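Local coordinates for protein MdcA (Pseudomonas aeruginosa, PDB 5VIT) that probably acts as the acyl-carrier-protein transferase of malonate decarboxylase, loading malonate onto the carrier subunit in exchange for acetate, at residues I233-V238 with A524-L529; A241-R246 with A512-L517; I222-T227 with P548-S553; L270-Y275 with I298-S303; E319-Q324 with G542-P547. All coordinates share one frame; numbering follows the deposited sequence.

The C-terminal part of the chain, from residue 512 onward, supplies one segment of every contact except contact 4, which pairs two helices beside the mixed sheet. Contacts 1 and 2 take successive stretches of helix 235-250, and contact 4 uses helix 263-278, which packs on that helix and on L529 of contact 1. Contact 4 is the buried one and is held by prolines and aliphatic carbons; the other four are partly buried. Contacts 1 and 2 add a weak arginine-to-carbonyl bond to their apolar packing, contact 3 adds a salt bridge and a CH-pi contact, and contact 5 is apolar. Y321 of contact 5 reaches E302 of contact 4, and Y545 touches T227 of contact 3.

Contact 1: residues I233-V238 with A524-L529; sequences IKPVHV and ASRELL
V238 holds CG1 anti to its backbone N (chi1 179°), which aims that methyl at L528 and turns CG2 to L529. CG1 lies 3.7 Å from L528 CD1 and also sits against the backbone at S525 O; CG2 is 4.1 Å from L529 CD2. L529 then reaches on to I233, its CD1 resting 3.9 Å from I233 CB, and the two side chains meet at a slant. Here the first turn of helix 235-250, with K234 at the N-cap, lies against a loop whose residues 526-528 form a 3-10 turn. S525 OG accepts from the N of E527, an ST turn leading into that 3-10 turn. R526 bends at chi3 (98°) so that NE gives I233 O a weak bond of 3.1 Å, while NH2 has its stronger partner in K532 O; L529 CD1 covers one face of the guanidinium 4.0 Å above its plane. A524 CB packs 3.5 Å from P235 O, and P235 CB lies beside A524 O. P235 also packs on L87 of the MdcC chain, and V236 on V84 of that chain. K234 N closes the first turn from within, giving a nearly straight bond of 3.0 Å to H237 ND1.

Contact 2: residues A241-R246 with A512-L517; sequences AMMAIR and ALPEDL
The guanidinium of R246 is the flat side-chain group that meets the other segment here: it lies by the backbone carbonyl of L517, and its NE gives L517 O a bond of 3.1 Å, weak because the N-H is bent well away from the acceptor (125°). NH1 has a partner of its own, a weak bond to Q250 one turn further along the same helix. The ring at this contact, the pyrrolidine of P514, is met at CD by the methyl of M243. The helix is 235-250, which packs beside the mixed sheet, and the loop contains a 3-10 turn, 514-516, just after strand 511-512, the last strand at one side of that sheet; A512 is still bonded through its backbone to I468. R246 leaves the helix with CG anti to its backbone N and bends at chi2 (86°), so CG passes 3.8 Å from L517 CB and the two side chains run past each other in opposite directions. M243 is extended as far as SD and turns at chi3, which carries CE between P514 and L517: CE is 3.6 Å from P514 N and 3.7 Å from L517 CD1. L517 CD1 in turn lies 3.9 Å from M243 CB, the two side chains set about at right angles. M243 also rests on L463 of strand 461-464, and R246 on Y275 of helix 263-278. Within the loop, L517 N bonds to P514 O, closing the 3-10 turn just before the leucine that meets M243. Beside it, M243 SD is 4.0 Å from P514 CD.

Contact 3: residues I222-T227 with P548-S553; sequences IEPLFT and PARFRS
R550 is used in two ways: P224 CD lies over one face of its guanidinium, 3.3 Å above the plane and offset toward the rim, while NH1 makes a short salt bridge to E223 OE2 (2.6 Å). The carboxylate and guanidinium planes stand 59° apart, and NH1 meets OE2 from above the carboxylate plane, the bond tilted only slightly from the plane of the guanidinium. E223 starts away from the C-terminal segment, then runs anti to its backbone N and bends at chi2 (73°), bringing the acid back to the arginine. OE1 takes a further bond from Y221 OH. F551 is layered too: R550 CG sits over one ring face, 4.1 Å above it, and T227 CG2 over the opposite face, 3.8 Å from the centroid, a CH-pi contact. T227 holds that methyl anti to its backbone N, with OG1 beside the N and hydrogen-bonded to E315 OE1. P224 CG approaches the edge of the F551 ring, and the two proline rings touch at P224 CG and P548 CG, 4.0 Å apart. Segment 222-227 lies in the loop between strand 212-215 and helix 235-250, tightened by an inverse gamma turn at P224 and a type I turn from P224 to T227. Against it lies the C-terminal tail in a 3-10 turn, its backbone closed by F551 N to P548 O. The ion pair sits on an exposed arginine, so its strength is probably reduced by solvent, whereas the prolines, T227 methyl and F551 ring give the tail its less exposed footing.

Contact 4: residues L270-Y275 with I298-S303; sequences LILPTY and IPAIES
L270 and P273 of helix 270-275 face P299 of helix 298-302 and S303 just after it across axes 7.9 Å apart at closest approach and inclined by 44°, with the first helix kinked and widened into a pi-type turn at 272-275. The proline at 273 lies in this kink, where its backbone N has no bond to the turn before. Its ring points at the other helix: CG lies 4.2 Å from P299 CB and 4.0 Å from P299 O, and CB is 3.3 Å from S303 OG. That hydroxyl is bonded within its own segment. With OG beside its own backbone N (chi1 -56°), S303 turns back one helical turn and gives its proton to P299 O at 2.6 Å. S303 N bonds to the same oxygen from the opposite face of the carbonyl plane, so P299 O is held by two donors. L270 starts away from the partner helix, yet its CD2 methyl still lies 3.8 Å from P299 CG. L272 adds a looser touch, CD1 to A300 CB at 4.4 Å. Each helix bridges neighbouring parallel strands in a beta-alpha-beta crossover, 263-278 from strand 256-259 to 288-290 and 298-302 from strand 288-290 to 308-310. Helix 534-540 lies against P299 and S303 through W540, while helix 235-250 packs on I271 and Y275.

Contact 5: residues E319-Q324 with G542-P547; sequences EGYIAQ and GGLYQP
Apolar packing comes first: L544 puts its CB 3.7 Å from both CA and CB of Y321, and its CD1 3.4 Å from Q324 CG. The leucine side chain stands about at right angles to both partners. Its CB lies at the edge of the Y321 ring, near the ring plane, since Y321 turns CG anti to the backbone N and sends the ring past the leucine. Q324 sets CG beside its backbone N (chi1 -53°), and CB and CG both rest on L544 CD1. Backbone touches are lighter, G320 O to L544 CD1 at 4.2 Å and Y321 CB to the N of Y545. The polar links run to other parts of the chain: Y321 OH bonds to E302, Y545 N to S541 OG, and the backbone of Q546 pairs with that of G317. This is where the chain leaves helix 534-540, which ends in a Schellman motif at G542 with positive phi, and passes beside the short helix 319-323. Y545 turns its ring from that helix toward I298 and P295. The contact thus rests on carbon against carbon, with Q324 exposed and the tyrosine hydroxyl satisfied by the glutamate.

Contact 1: residues I233-V238 with A524-L529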
# COMPACT_ATOMS: atom_id res chain seq x y z
N ILE A 233 15.27 17.00 -8.63
CA ILE A 233 14.18 16.22 -8.07
C ILE A 233 13.12 15.94 -9.14
O ILE A 233 12.65 16.87 -9.80
CB ILE A 233 13.57 16.93 -6.83
CG1 ILE A 233 14.65 17.05 -5.75
CG2 ILE A 233 12.36 16.19 -6.29
CD1 ILE A 233 14.21 17.73 -4.48
N LYS A 234 12.79 14.66 -9.32
CA LYS A 234 11.84 14.21 -10.34
C LYS A 234 10.52 13.79 -9.72
O LYS A 234 10.43 13.54 -8.51
CB LYS A 234 12.41 13.02 -11.14
CG LYS A 234 13.91 12.95 -11.29
CD LYS A 234 14.36 11.53 -11.70
CE LYS A 234 15.81 11.52 -12.18
NZ LYS A 234 16.60 10.41 -11.57
N PRO A 235 9.47 13.70 -10.55
CA PRO A 235 8.16 13.25 -10.08
C PRO A 235 8.16 11.94 -9.26
O PRO A 235 7.38 11.86 -8.31
CB PRO A 235 7.35 13.07 -11.39
CG PRO A 235 8.18 13.75 -12.49
CD PRO A 235 9.37 14.40 -11.85
N VAL A 236 8.99 10.96 -9.61
CA VAL A 236 9.03 9.71 -8.84
C VAL A 236 9.50 9.97 -7.38
O VAL A 236 8.98 9.34 -6.45
CB VAL A 236 9.95 8.65 -9.50
CG1 VAL A 236 11.39 9.13 -9.61
CG2 VAL A 236 9.89 7.34 -8.72
N HIS A 237 10.43 10.91 -7.19
CA HIS A 237 10.84 11.31 -5.84
C HIS A 237 9.65 11.87 -5.07
O HIS A 237 9.37 11.50 -3.92
CB HIS A 237 11.93 12.36 -5.89
CG HIS A 237 13.19 11.91 -6.55
ND1 HIS A 237 13.93 12.73 -7.38
CD2 HIS A 237 13.84 10.73 -6.51
CE1 HIS A 237 14.98 12.07 -7.81
NE2 HIS A 237 14.96 10.85 -7.31
N VAL A 238 8.95 12.79 -5.72
CA VAL A 238 7.82 13.46 -5.12
C VAL A 238 6.74 12.46 -4.71
O VAL A 238 6.14 12.59 -3.64
CB VAL A 238 7.23 14.52 -6.09
CG1 VAL A 238 6.02 15.19 -5.47
CG2 VAL A 238 8.30 15.55 -6.41
N ALA A 524 1.73 13.26 -8.54
CA ALA A 524 3.12 13.54 -8.19
C ALA A 524 3.81 14.32 -9.29
O ALA A 524 3.96 13.83 -10.41
CB ALA A 524 3.88 12.25 -7.94
N SER A 525 4.24 15.54 -8.97
CA SER A 525 5.03 16.33 -9.91
C SER A 525 5.84 17.42 -9.22
O SER A 525 5.64 17.70 -8.04
CB SER A 525 4.13 16.96 -10.97
OG SER A 525 3.51 18.12 -10.48
N ARG A 526 6.74 18.02 -9.98
CA ARG A 526 7.56 19.12 -9.50
C ARG A 526 6.75 20.31 -9.02
O ARG A 526 7.24 21.09 -8.20
CB ARG A 526 8.53 19.57 -10.59
CG ARG A 526 9.57 18.51 -10.96
CD ARG A 526 10.60 19.04 -11.94
NE ARG A 526 11.83 19.46 -11.28
CZ ARG A 526 12.03 20.67 -10.79
NH1 ARG A 526 11.08 21.57 -10.87
NH2 ARG A 526 13.17 20.98 -10.20
N GLU A 527 5.51 20.46 -9.50
CA GLU A 527 4.68 21.58 -9.06
C GLU A 527 4.45 21.57 -7.54
O GLU A 527 4.20 22.63 -6.96
CB GLU A 527 3.33 21.60 -9.79
CG GLU A 527 3.44 21.73 -11.30
CD GLU A 527 2.38 20.92 -12.05
OE1 GLU A 527 1.30 20.64 -11.47
OE2 GLU A 527 2.62 20.57 -13.23
N LEU A 528 4.52 20.40 -6.91
CA LEU A 528 4.43 20.32 -5.45
C LEU A 528 5.68 20.85 -4.72
O LEU A 528 5.63 21.13 -3.52
CB LEU A 528 4.19 18.87 -5.01
CG LEU A 528 2.84 18.26 -5.40
CD1 LEU A 528 2.71 16.82 -4.87
CD2 LEU A 528 1.68 19.14 -4.92
N LEU A 529 6.80 20.96 -5.43
CA LEU A 529 8.03 21.46 -4.80
C LEU A 529 7.87 22.94 -4.46
O LEU A 529 7.64 23.76 -5.34
CB LEU A 529 9.26 21.25 -5.70
CG LEU A 529 9.64 19.80 -6.07
CD1 LEU A 529 10.86 19.75 -7.01
CD2 LEU A 529 9.91 19.00 -4.82

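Contact 2: residues A241-R246 with A512-L517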
# COMPACT_ATOMS: atom_id res chain seq x y z
N ALA A 241 7.97 10.75 -1.65
CA ALA A 241 7.89 11.78 -0.61
C ALA A 241 6.46 11.99 -0.11
O ALA A 241 6.25 12.16 1.09
CB ALA A 241 8.46 13.07 -1.13
N MET A 242 5.48 11.95 -1.02
CA MET A 242 4.07 12.08 -0.64
C MET A 242 3.66 10.91 0.26
O MET A 242 2.96 11.09 1.28
CB MET A 242 3.16 12.13 -1.87
CG MET A 242 3.28 13.38 -2.73
SD MET A 242 2.44 13.21 -4.34
CE MET A 242 0.76 13.63 -3.87
N MET A 243 4.09 9.70 -0.11
CA MET A 243 3.71 8.51 0.65
C MET A 243 4.42 8.47 2.01
O MET A 243 3.87 7.96 2.99
CB MET A 243 4.00 7.24 -0.16
CG MET A 243 3.35 7.25 -1.55
SD MET A 243 3.76 5.74 -2.46
CE MET A 243 2.89 4.63 -1.40
N ALA A 244 5.63 9.02 2.08
CA ALA A 244 6.30 9.12 3.38
C ALA A 244 5.49 10.01 4.34
O ALA A 244 5.24 9.67 5.51
CB ALA A 244 7.74 9.66 3.22
N ILE A 245 5.05 11.16 3.83
CA ILE A 245 4.38 12.14 4.68
C ILE A 245 3.03 11.60 5.14
O ILE A 245 2.68 11.67 6.32
CB ILE A 245 4.22 13.47 3.95
CG1 ILE A 245 5.60 14.11 3.74
CG2 ILE A 245 3.29 14.40 4.72
CD1 ILE A 245 5.58 15.33 2.84
N ARG A 246 2.29 11.03 4.20
CA ARG A 246 0.95 10.57 4.46
C ARG A 246 0.94 9.21 5.13
O ARG A 246 0.28 9.03 6.16
CB ARG A 246 0.17 10.50 3.15
CG ARG A 246 -1.17 9.83 3.26
CD ARG A 246 -2.24 10.82 3.70
NE ARG A 246 -3.54 10.17 3.93
CZ ARG A 246 -4.52 10.68 4.66
NH1 ARG A 246 -4.40 11.87 5.26
NH2 ARG A 246 -5.65 10.01 4.78
N ALA A 512 0.74 -0.58 1.85
CA ALA A 512 -0.16 0.46 1.36
C ALA A 512 0.32 0.88 -0.02
O ALA A 512 1.49 1.23 -0.19
CB ALA A 512 -0.19 1.65 2.31
N LEU A 513 -0.56 0.86 -1.00
CA LEU A 513 -0.25 1.46 -2.29
C LEU A 513 -0.64 2.92 -2.15
O LEU A 513 -1.37 3.25 -1.22
CB LEU A 513 -1.00 0.79 -3.43
CG LEU A 513 -0.78 -0.70 -3.67
CD1 LEU A 513 -1.40 -1.12 -5.00
CD2 LEU A 513 0.69 -1.05 -3.60
N PRO A 514 -0.14 3.79 -3.05
CA PRO A 514 -0.54 5.21 -2.98
C PRO A 514 -2.06 5.40 -2.87
O PRO A 514 -2.49 6.23 -2.07
CB PRO A 514 -0.02 5.81 -4.29
CG PRO A 514 0.55 4.65 -5.09
CD PRO A 514 0.83 3.54 -4.14
N GLU A 515 -2.85 4.60 -3.58
CA GLU A 515 -4.29 4.81 -3.58
C GLU A 515 -4.92 4.34 -2.27
O GLU A 515 -6.04 4.73 -1.95
CB GLU A 515 -4.98 4.13 -4.80
CG GLU A 515 -4.33 2.88 -5.35
CD GLU A 515 -3.02 3.14 -6.12
OE1 GLU A 515 -1.99 2.60 -5.69
OE2 GLU A 515 -3.02 3.84 -7.15
N ASP A 516 -4.19 3.53 -1.49
CA ASP A 516 -4.62 3.25 -0.11
C ASP A 516 -4.45 4.46 0.79
O ASP A 516 -4.98 4.49 1.91
CB ASP A 516 -3.84 2.10 0.49
CG ASP A 516 -4.15 0.79 -0.17
OD1 ASP A 516 -3.19 0.09 -0.57
OD2 ASP A 516 -5.35 0.47 -0.30
N LEU A 517 -3.70 5.45 0.32
CA LEU A 517 -3.30 6.56 1.14
C LEU A 517 -4.02 7.81 0.68
O LEU A 517 -3.75 8.91 1.16
CB LEU A 517 -1.78 6.77 1.07
CG LEU A 517 -0.87 5.60 1.50
CD1 LEU A 517 0.61 5.91 1.18
CD2 LEU A 517 -1.05 5.32 2.99

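Contact 3: residues I222-T227 with P548-S553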
# COMPACT_ATOMS: atom_id res chain seq x y z
N ILE A 222 35.60 23.48 2.82
CA ILE A 222 34.31 23.04 3.32
C ILE A 222 33.54 22.36 2.20
O ILE A 222 33.33 22.94 1.15
CB ILE A 222 33.49 24.20 3.91
CG1 ILE A 222 34.27 24.87 5.04
CG2 ILE A 222 32.15 23.70 4.42
CD1 ILE A 222 33.62 26.12 5.60
N GLU A 223 33.13 21.12 2.42
CA GLU A 223 32.30 20.40 1.47
C GLU A 223 30.82 20.56 1.81
O GLU A 223 30.40 20.29 2.94
CB GLU A 223 32.69 18.92 1.46
CG GLU A 223 31.87 18.09 0.49
CD GLU A 223 32.25 18.37 -0.95
OE1 GLU A 223 33.39 18.83 -1.20
OE2 GLU A 223 31.42 18.13 -1.83
N PRO A 224 30.01 21.01 0.85
CA PRO A 224 28.55 21.09 1.10
C PRO A 224 27.87 19.73 0.90
O PRO A 224 27.08 19.57 -0.02
CB PRO A 224 28.07 22.11 0.06
CG PRO A 224 29.05 21.96 -1.08
CD PRO A 224 30.39 21.59 -0.45
N LEU A 225 28.16 18.79 1.78
CA LEU A 225 27.87 17.38 1.53
C LEU A 225 26.38 17.06 1.35
O LEU A 225 26.01 16.24 0.49
CB LEU A 225 28.44 16.52 2.66
CG LEU A 225 28.44 15.01 2.41
CD1 LEU A 225 29.37 14.65 1.22
CD2 LEU A 225 28.81 14.25 3.69
N PHE A 226 25.53 17.71 2.15
CA PHE A 226 24.11 17.38 2.19
C PHE A 226 23.24 18.32 1.36
O PHE A 226 22.03 18.08 1.23
CB PHE A 226 23.62 17.39 3.64
CG PHE A 226 24.15 16.26 4.46
CD1 PHE A 226 23.37 15.17 4.76
CD2 PHE A 226 25.47 16.29 4.94
CE1 PHE A 226 23.85 14.13 5.53
CE2 PHE A 226 25.98 15.25 5.70
CZ PHE A 226 25.17 14.16 6.00
N THR A 227 23.85 19.36 0.79
CA THR A 227 23.12 20.27 -0.09
C THR A 227 22.67 19.56 -1.37
O THR A 227 23.46 18.94 -2.08
CB THR A 227 23.97 21.53 -0.46
OG1 THR A 227 24.26 22.27 0.72
CG2 THR A 227 23.19 22.45 -1.41
N PRO A 548 27.23 27.86 -2.42
CA PRO A 548 28.61 27.73 -2.90
C PRO A 548 28.65 27.74 -4.42
O PRO A 548 27.63 27.46 -5.06
CB PRO A 548 29.07 26.37 -2.34
CG PRO A 548 27.85 25.66 -1.94
CD PRO A 548 26.80 26.70 -1.62
N ALA A 549 29.81 28.07 -4.97
CA ALA A 549 30.00 28.26 -6.40
C ALA A 549 29.34 27.16 -7.24
O ALA A 549 28.61 27.44 -8.20
CB ALA A 549 31.49 28.32 -6.69
N ARG A 550 29.62 25.93 -6.86
CA ARG A 550 29.04 24.71 -7.41
C ARG A 550 27.56 24.80 -7.78
O ARG A 550 27.12 24.23 -8.79
CB ARG A 550 29.26 23.62 -6.36
CG ARG A 550 28.82 22.23 -6.63
CD ARG A 550 29.07 21.40 -5.35
NE ARG A 550 30.31 21.78 -4.68
CZ ARG A 550 31.04 20.96 -3.92
NH1 ARG A 550 30.67 19.70 -3.75
NH2 ARG A 550 32.16 21.40 -3.34
N PHE A 551 26.80 25.51 -6.96
CA PHE A 551 25.36 25.58 -7.08
C PHE A 551 24.88 26.92 -7.61
O PHE A 551 23.68 27.19 -7.59
CB PHE A 551 24.69 25.31 -5.73
CG PHE A 551 24.91 23.92 -5.20
CD1 PHE A 551 24.29 22.83 -5.81
CD2 PHE A 551 25.72 23.69 -4.09
CE1 PHE A 551 24.48 21.54 -5.32
CE2 PHE A 551 25.91 22.41 -3.61
CZ PHE A 551 25.30 21.34 -4.22
N ARG A 552 25.80 27.76 -8.07
CA ARG A 552 25.45 29.10 -8.53
C ARG A 552 25.09 29.14 -10.01
O ARG A 552 25.69 28.45 -10.84
CB ARG A 552 26.59 30.08 -8.25
CG ARG A 552 26.22 31.17 -7.27
CD ARG A 552 27.34 32.17 -7.12
NE ARG A 552 27.64 32.39 -5.71
CZ ARG A 552 28.66 33.11 -5.28
NH1 ARG A 552 29.49 33.68 -6.15
NH2 ARG A 552 28.87 33.26 -3.97
N SER A 553 24.10 29.97 -10.34
CA SER A 553 23.74 30.24 -11.71
C SER A 553 23.67 31.74 -11.93
O SER A 553 22.71 32.25 -12.51
CB SER A 553 22.41 29.58 -12.06
OG SER A 553 22.54 28.17 -12.01

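Contact 4: residues L270-Y275 with I298-S303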
# COMPACT_ATOMS: atom_id res chain seq x y z
N LEU A 270 10.87 19.58 0.67
CA LEU A 270 10.33 20.58 -0.25
C LEU A 270 8.82 20.50 -0.47
O LEU A 270 8.23 21.45 -0.99
CB LEU A 270 11.06 20.49 -1.60
CG LEU A 270 12.51 20.99 -1.49
CD1 LEU A 270 13.30 20.64 -2.71
CD2 LEU A 270 12.57 22.51 -1.23
N ILE A 271 8.15 19.41 -0.08
CA ILE A 271 6.70 19.40 -0.25
C ILE A 271 5.90 19.43 1.05
O ILE A 271 4.67 19.40 1.02
CB ILE A 271 6.23 18.20 -1.12
CG1 ILE A 271 6.34 16.87 -0.36
CG2 ILE A 271 7.01 18.18 -2.42
CD1 ILE A 271 5.78 15.67 -1.12
N LEU A 272 6.57 19.53 2.20
CA LEU A 272 5.84 19.80 3.44
C LEU A 272 4.96 21.07 3.34
O LEU A 272 3.78 21.02 3.71
CB LEU A 272 6.80 19.93 4.63
CG LEU A 272 7.39 18.62 5.15
CD1 LEU A 272 8.41 18.88 6.26
CD2 LEU A 272 6.27 17.69 5.64
N PRO A 273 5.50 22.19 2.81
CA PRO A 273 4.63 23.38 2.78
C PRO A 273 3.61 23.41 1.63
O PRO A 273 2.85 24.37 1.51
CB PRO A 273 5.62 24.55 2.66
CG PRO A 273 6.88 23.98 2.17
CD PRO A 273 6.87 22.48 2.35
N THR A 274 3.58 22.36 0.81
CA THR A 274 2.55 22.23 -0.21
C THR A 274 1.66 21.04 0.08
O THR A 274 0.53 21.18 0.58
CB THR A 274 3.17 22.10 -1.61
OG1 THR A 274 4.20 21.09 -1.60
CG2 THR A 274 3.81 23.42 -2.00
N TYR A 275 2.18 19.85 -0.21
CA TYR A 275 1.44 18.63 0.05
C TYR A 275 1.10 18.47 1.54
O TYR A 275 -0.04 18.16 1.90
CB TYR A 275 2.23 17.40 -0.44
CG TYR A 275 1.47 16.13 -0.22
CD1 TYR A 275 0.31 15.86 -0.93
CD2 TYR A 275 1.90 15.20 0.73
CE1 TYR A 275 -0.42 14.68 -0.71
CE2 TYR A 275 1.20 14.03 0.94
CZ TYR A 275 0.05 13.78 0.23
OH TYR A 275 -0.64 12.62 0.48
N ILE A 298 14.76 25.13 4.07
CA ILE A 298 14.41 26.55 4.20
C ILE A 298 12.91 26.83 4.02
O ILE A 298 12.32 27.52 4.85
CB ILE A 298 15.23 27.41 3.22
CG1 ILE A 298 16.71 27.39 3.62
CG2 ILE A 298 14.69 28.84 3.21
CD1 ILE A 298 17.62 28.13 2.67
N PRO A 299 12.28 26.29 2.96
CA PRO A 299 10.86 26.65 2.93
C PRO A 299 10.00 26.00 4.03
O PRO A 299 9.00 26.60 4.41
CB PRO A 299 10.39 26.18 1.54
CG PRO A 299 11.54 25.47 0.92
CD PRO A 299 12.77 25.76 1.68
N ALA A 300 10.37 24.83 4.54
CA ALA A 300 9.64 24.30 5.69
C ALA A 300 9.80 25.21 6.92
O ALA A 300 8.85 25.43 7.67
CB ALA A 300 10.10 22.89 6.02
N ILE A 301 11.00 25.74 7.13
CA ILE A 301 11.26 26.67 8.24
C ILE A 301 10.45 27.98 8.12
O ILE A 301 9.75 28.38 9.07
CB ILE A 301 12.76 27.01 8.33
CG1 ILE A 301 13.57 25.73 8.63
CG2 ILE A 301 13.00 28.10 9.39
CD1 ILE A 301 15.09 25.86 8.40
N GLU A 302 10.52 28.63 6.96
CA GLU A 302 9.81 29.89 6.71
C GLU A 302 8.30 29.76 6.84
O GLU A 302 7.62 30.69 7.27
CB GLU A 302 10.15 30.42 5.31
CG GLU A 302 11.65 30.64 5.09
CD GLU A 302 12.20 31.68 6.07
OE1 GLU A 302 11.65 32.80 6.10
OE2 GLU A 302 13.15 31.36 6.81
N SER A 303 7.79 28.58 6.46
CA SER A 303 6.36 28.28 6.50
C SER A 303 5.88 27.98 7.90
O SER A 303 4.69 27.91 8.14
CB SER A 303 6.02 27.08 5.61
OG SER A 303 6.46 27.31 4.30

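Contact 5: residues E319-Q324 with G542-P547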
# COMPACT_ATOMS: atom_id res chain seq x y z
N GLU A 319 25.23 29.71 6.83
CA GLU A 319 25.66 30.34 8.11
C GLU A 319 24.90 31.61 8.43
O GLU A 319 24.34 31.76 9.52
CB GLU A 319 27.16 30.65 8.09
CG GLU A 319 28.08 29.42 8.12
CD GLU A 319 28.09 28.62 6.81
OE1 GLU A 319 27.60 29.15 5.78
OE2 GLU A 319 28.57 27.47 6.82
N GLY A 320 24.86 32.53 7.46
CA GLY A 320 24.17 33.79 7.64
C GLY A 320 22.68 33.63 7.86
O GLY A 320 22.06 34.38 8.61
N TYR A 321 22.09 32.63 7.20
CA TYR A 321 20.65 32.40 7.36
C TYR A 321 20.35 31.85 8.75
O TYR A 321 19.41 32.29 9.42
CB TYR A 321 20.13 31.46 6.27
CG TYR A 321 18.74 30.90 6.51
CD1 TYR A 321 17.60 31.62 6.16
CD2 TYR A 321 18.56 29.63 7.05
CE1 TYR A 321 16.34 31.11 6.35
CE2 TYR A 321 17.30 29.11 7.25
CZ TYR A 321 16.20 29.85 6.90
OH TYR A 321 14.93 29.34 7.10
N ILE A 322 21.14 30.86 9.17
CA ILE A 322 21.03 30.30 10.51
C ILE A 322 21.12 31.39 11.61
O ILE A 322 20.34 31.38 12.58
CB ILE A 322 22.12 29.23 10.75
CG1 ILE A 322 21.84 27.98 9.89
CG2 ILE A 322 22.21 28.89 12.25
CD1 ILE A 322 23.05 27.04 9.76
N ALA A 323 22.05 32.32 11.44
CA ALA A 323 22.26 33.39 12.42
C ALA A 323 21.03 34.29 12.56
O ALA A 323 20.88 34.99 13.56
CB ALA A 323 23.48 34.22 12.03
N GLN A 324 20.15 34.25 11.57
CA GLN A 324 18.90 35.00 11.63
C GLN A 324 17.72 34.13 12.04
O GLN A 324 16.57 34.59 12.06
CB GLN A 324 18.62 35.64 10.28
CG GLN A 324 19.78 36.47 9.79
CD GLN A 324 19.79 37.84 10.40
OE1 GLN A 324 18.84 38.61 10.25
NE2 GLN A 324 20.87 38.16 11.10
N GLY A 542 15.14 34.88 1.82
CA GLY A 542 15.21 36.34 1.84
C GLY A 542 16.60 36.82 1.50
O GLY A 542 17.05 37.85 1.99
N GLY A 543 17.29 36.05 0.66
CA GLY A 543 18.64 36.39 0.26
C GLY A 543 19.74 35.97 1.22
O GLY A 543 20.91 36.17 0.93
N LEU A 544 19.39 35.39 2.37
CA LEU A 544 20.40 35.04 3.37
C LEU A 544 21.27 33.85 2.97
O LEU A 544 22.46 33.84 3.26
CB LEU A 544 19.74 34.76 4.71
CG LEU A 544 19.20 36.01 5.39
CD1 LEU A 544 18.54 35.65 6.70
CD2 LEU A 544 20.32 37.00 5.60
N TYR A 545 20.68 32.86 2.31
CA TYR A 545 21.44 31.70 1.85
C TYR A 545 22.39 32.10 0.72
O TYR A 545 21.98 32.69 -0.27
CB TYR A 545 20.50 30.57 1.40
CG TYR A 545 21.19 29.38 0.75
CD1 TYR A 545 22.41 28.90 1.23
CD2 TYR A 545 20.61 28.72 -0.34
CE1 TYR A 545 23.04 27.81 0.63
CE2 TYR A 545 21.22 27.63 -0.94
CZ TYR A 545 22.44 27.18 -0.46
OH TYR A 545 23.03 26.10 -1.06
N GLN A 546 23.66 31.77 0.89
CA GLN A 546 24.70 32.07 -0.08
C GLN A 546 25.21 30.78 -0.69
O GLN A 546 26.13 30.18 -0.15
CB GLN A 546 25.88 32.79 0.60
CG GLN A 546 25.51 34.02 1.39
CD GLN A 546 25.32 35.23 0.52
OE1 GLN A 546 24.19 35.65 0.25
NE2 GLN A 546 26.43 35.80 0.05
N PRO A 547 24.63 30.33 -1.81
CA PRO A 547 25.06 29.02 -2.31
C PRO A 547 26.54 28.98 -2.69
O PRO A 547 27.05 29.98 -3.20
CB PRO A 547 24.17 28.78 -3.54
CG PRO A 547 23.52 30.07 -3.84
CD PRO A 547 23.54 30.93 -2.61